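Local coordinates for protein nitroreductase (Bacteroides fragilis NCTC 9343, PDB 3EK3) that binds flavin mononucleotide and probably acts as an NAD(P)H-dependent oxidoreductase of the nitroreductase family, at residues Met44-Trp49 against Gln106-Met111. Sequence-based numbering, arbitrary orientation.
Sequences MHYETW and QWWAGM. With FMN (flavin mononucleotide), chain B.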
loop_
_atom_site.group_PDB
_atom_site.type_symbol
_atom_site.label_atom_id
_atom_site.label_comp_id
_atom_site.label_asym_id
_atom_site.label_seq_id
_atom_site.Cartn_x
_atom_site.Cartn_y
_atom_site.Cartn_z
HETATM N N MSE A 44 13.101 4.010 3.369
HETATM C CA MSE A 44 14.430 3.982 4.041
HETATM C C MSE A 44 14.688 2.702 4.836
HETATM O O MSE A 44 15.600 2.650 5.681
HETATM C CB MSE A 44 14.580 5.215 4.946
HETATM C CG MSE A 44 14.529 6.523 4.178
HETATM SE SE MSE A 44 16.136 6.775 3.121
HETATM C CE MSE A 44 17.397 6.748 4.555
ATOM N N HIS A 45 13.906 1.650 4.558
ATOM C CA HIS A 45 13.897 0.443 5.374
ATOM C C HIS A 45 13.765 0.805 6.870
ATOM O O HIS A 45 14.336 0.153 7.729
ATOM C CB HIS A 45 15.150 -0.398 5.083
ATOM C CG HIS A 45 15.092 -1.782 5.642
ATOM N ND1 HIS A 45 13.971 -2.573 5.538
ATOM C CD2 HIS A 45 15.983 -2.481 6.394
ATOM C CE1 HIS A 45 14.195 -3.723 6.158
ATOM N NE2 HIS A 45 15.402 -3.686 6.689
ATOM N N TYR A 46 13.006 1.843 7.200
ATOM C CA TYR A 46 12.867 2.183 8.620
ATOM C C TYR A 46 12.132 1.123 9.452
ATOM O O TYR A 46 12.411 1.006 10.644
ATOM C CB TYR A 46 12.230 3.545 8.814
ATOM C CG TYR A 46 13.090 4.718 8.468
ATOM C CD1 TYR A 46 14.464 4.685 8.654
ATOM C CD2 TYR A 46 12.514 5.915 8.046
ATOM C CE1 TYR A 46 15.234 5.758 8.371
ATOM C CE2 TYR A 46 13.297 7.035 7.774
ATOM C CZ TYR A 46 14.653 6.939 7.932
ATOM O OH TYR A 46 15.451 8.020 7.677
ATOM N N GLU A 47 11.189 0.382 8.862
ATOM C CA GLU A 47 10.398 -0.611 9.614
ATOM C C GLU A 47 9.889 -0.078 10.956
ATOM O O GLU A 47 9.986 -0.774 11.982
ATOM C CB GLU A 47 11.219 -1.863 9.900
ATOM C CG GLU A 47 11.639 -2.619 8.696
ATOM C CD GLU A 47 12.503 -3.819 9.022
ATOM O OE1 GLU A 47 13.693 -3.625 9.366
ATOM O OE2 GLU A 47 11.995 -4.964 8.882
ATOM N N THR A 48 9.378 1.154 10.968
ATOM C CA THR A 48 8.918 1.757 12.204
ATOM C C THR A 48 7.479 1.330 12.542
ATOM O O THR A 48 6.961 1.649 13.608
ATOM C CB THR A 48 9.023 3.299 12.143
ATOM O OG1 THR A 48 8.497 3.742 10.885
ATOM C CG2 THR A 48 10.464 3.724 12.269
ATOM N N TRP A 49 6.841 0.625 11.622
ATOM C CA TRP A 49 5.467 0.153 11.805
ATOM C C TRP A 49 5.341 -0.813 12.984
ATOM O O TRP A 49 6.325 -1.401 13.461
ATOM C CB TRP A 49 4.946 -0.551 10.540
ATOM C CG TRP A 49 5.921 -1.506 9.837
ATOM C CD1 TRP A 49 6.818 -2.374 10.412
ATOM C CD2 TRP A 49 6.082 -1.652 8.436
ATOM N NE1 TRP A 49 7.517 -3.027 9.458
ATOM C CE2 TRP A 49 7.086 -2.607 8.227
ATOM C CE3 TRP A 49 5.468 -1.073 7.322
ATOM C CZ2 TRP A 49 7.501 -2.973 6.961
ATOM C CZ3 TRP A 49 5.872 -1.462 6.068
ATOM C CH2 TRP A 49 6.880 -2.394 5.901
ATOM N N GLN A 106 7.531 10.601 9.036
ATOM C CA GLN A 106 7.740 10.736 7.575
ATOM C C GLN A 106 6.422 10.893 6.859
ATOM O O GLN A 106 5.419 10.290 7.263
ATOM C CB GLN A 106 8.471 9.526 6.997
ATOM C CG GLN A 106 9.699 9.042 7.772
ATOM C CD GLN A 106 10.775 10.089 7.976
ATOM O OE1 GLN A 106 10.875 11.055 7.237
ATOM N NE2 GLN A 106 11.587 9.898 9.004
ATOM N N TRP A 107 6.416 11.615 5.745
ATOM C CA TRP A 107 5.139 11.935 5.096
ATOM C C TRP A 107 4.515 10.706 4.483
ATOM O O TRP A 107 3.294 10.635 4.303
ATOM C CB TRP A 107 5.267 13.070 4.075
ATOM C CG TRP A 107 6.056 12.786 2.835
ATOM C CD1 TRP A 107 7.336 13.178 2.589
ATOM C CD2 TRP A 107 5.593 12.140 1.633
ATOM N NE1 TRP A 107 7.703 12.812 1.322
ATOM C CE2 TRP A 107 6.662 12.165 0.713
ATOM C CE3 TRP A 107 4.380 11.570 1.237
ATOM C CZ2 TRP A 107 6.554 11.637 -0.568
ATOM C CZ3 TRP A 107 4.278 10.985 -0.041
ATOM C CH2 TRP A 107 5.363 11.026 -0.923
ATOM N N TRP A 108 5.356 9.720 4.179
ATOM C CA TRP A 108 4.915 8.474 3.586
ATOM C C TRP A 108 4.544 7.390 4.611
ATOM O O TRP A 108 4.369 6.206 4.242
ATOM C CB TRP A 108 6.017 7.950 2.666
ATOM C CG TRP A 108 7.295 7.666 3.383
ATOM C CD1 TRP A 108 7.604 6.552 4.118
ATOM C CD2 TRP A 108 8.455 8.500 3.410
ATOM N NE1 TRP A 108 8.882 6.670 4.619
ATOM C CE2 TRP A 108 9.423 7.847 4.198
ATOM C CE3 TRP A 108 8.772 9.737 2.830
ATOM C CZ2 TRP A 108 10.700 8.386 4.423
ATOM C CZ3 TRP A 108 10.026 10.270 3.050
ATOM C CH2 TRP A 108 10.974 9.598 3.851
ATOM N N ALA A 109 4.448 7.773 5.884
ATOM C CA ALA A 109 4.126 6.799 6.960
ATOM C C ALA A 109 2.939 5.875 6.647
ATOM O O ALA A 109 3.005 4.655 6.872
ATOM C CB ALA A 109 3.873 7.518 8.270
ATOM N N GLY A 110 1.876 6.439 6.100
ATOM C CA GLY A 110 0.707 5.650 5.795
ATOM C C GLY A 110 0.906 4.746 4.597
ATOM O O GLY A 110 0.259 3.702 4.489
HETATM N N MSE A 111 1.770 5.165 3.664
HETATM C CA MSE A 111 2.034 4.298 2.530
HETATM C C MSE A 111 2.841 3.085 2.936
HETATM O O MSE A 111 2.577 1.963 2.432
HETATM C CB MSE A 111 2.676 5.094 1.373
HETATM C CG MSE A 111 1.767 6.201 0.854
HETATM SE SE MSE A 111 2.276 6.938 -0.841
HETATM C CE MSE A 111 4.058 7.402 -0.311
HETATM N N1 FMN B . 13.799 3.110 -2.815
HETATM C C2 FMN B . 14.516 3.947 -3.638
HETATM O O2 FMN B . 15.556 3.556 -4.176
HETATM N N3 FMN B . 14.126 5.250 -3.862
HETATM C C4 FMN B . 13.014 5.729 -3.258
HETATM O O4 FMN B . 12.582 6.823 -3.657
HETATM C C4A FMN B . 12.269 4.876 -2.431
HETATM N N5 FMN B . 11.128 5.338 -1.828
HETATM C C5A FMN B . 10.349 4.521 -1.033
HETATM C C6 FMN B . 9.175 5.023 -0.472
HETATM C C7 FMN B . 8.351 4.210 0.304
HETATM C C7M FMN B . 6.969 4.693 0.745
HETATM C C8 FMN B . 8.703 2.866 0.479
HETATM C C8M FMN B . 7.635 1.881 0.892
HETATM C C9 FMN B . 9.880 2.367 -0.090
HETATM C C9A FMN B . 10.711 3.180 -0.854
HETATM N N10 FMN B . 11.907 2.713 -1.425
HETATM C C10 FMN B . 12.646 3.541 -2.238
HETATM C "C1'" FMN B . 12.333 1.273 -1.266
HETATM C "C2'" FMN B . 12.836 1.020 0.160
HETATM O "O2'" FMN B . 14.126 1.582 0.329
HETATM C "C3'" FMN B . 12.920 -0.484 0.356
HETATM O "O3'" FMN B . 11.604 -0.991 0.379
HETATM C "C4'" FMN B . 13.597 -0.872 1.685
HETATM O "O4'" FMN B . 14.976 -0.525 1.658
HETATM C "C5'" FMN B . 13.456 -2.368 1.952
HETATM O "O5'" FMN B . 14.117 -3.113 0.937
HETATM P P FMN B . 13.349 -4.226 0.043
HETATM O O1P FMN B . 12.636 -5.132 0.968
HETATM O O2P FMN B . 14.382 -4.881 -0.892
HETATM O O3P FMN B . 12.267 -3.535 -0.748
#
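Met-44 and Tyr-46, on the irregular loop that leads into strand 50-54, face Gln-106 and Trp-108 of a type I turn, which Ala-109 N closes on Gln-106 O at 3.0 Å just before helix 109-126. No hydrogen bond joins the two segments. Tyr-46 makes the nearest approach. Its ring carbon CE2 lies 3.6 Å from Gln-106 NE2. The two side chains cross at about a right angle, with ring and amide planes 39° apart. The bend of Gln-106 at chi2 (-57°) turns its amide toward Tyr-46 CE2. Gln-106 CB sits over the centre of the Trp-108 ring, 3.4 Å above the plane. On the other segment, CB of the selenomethionine Met-44 covers a face of Tyr-46 in a similar way. Trp-108 CZ2 then meets both loop residues, 4.3 Å from Met-44 CG and 4.4 Å from Tyr-46 CE2. Tyr-46 CE2 lies near the plane of the indole, at its edge. Trp-108, at the N-cap position of the helix, also borders the flavin: its CB and CD1 each lie 3.9 Å from FMN C7M. His-45 lies along the ribityl chain, with CB 3.4 Å from FMN O4'. Residues of the second subunit, among them Arg-14, Ser-16 and Lys-179, hydrogen-bond this FMN, and Asn-135 of that subunit packs on Trp-108. Both segments thus border an FMN site at the dimer interface, consistent with the nitroreductase fold. Their mutual contact is small, at the surface, and made by van der Waals touches. With no directional bond, the match rests on the shapes of the Met-44/Tyr-46 and Gln-106/Trp-108 pairs.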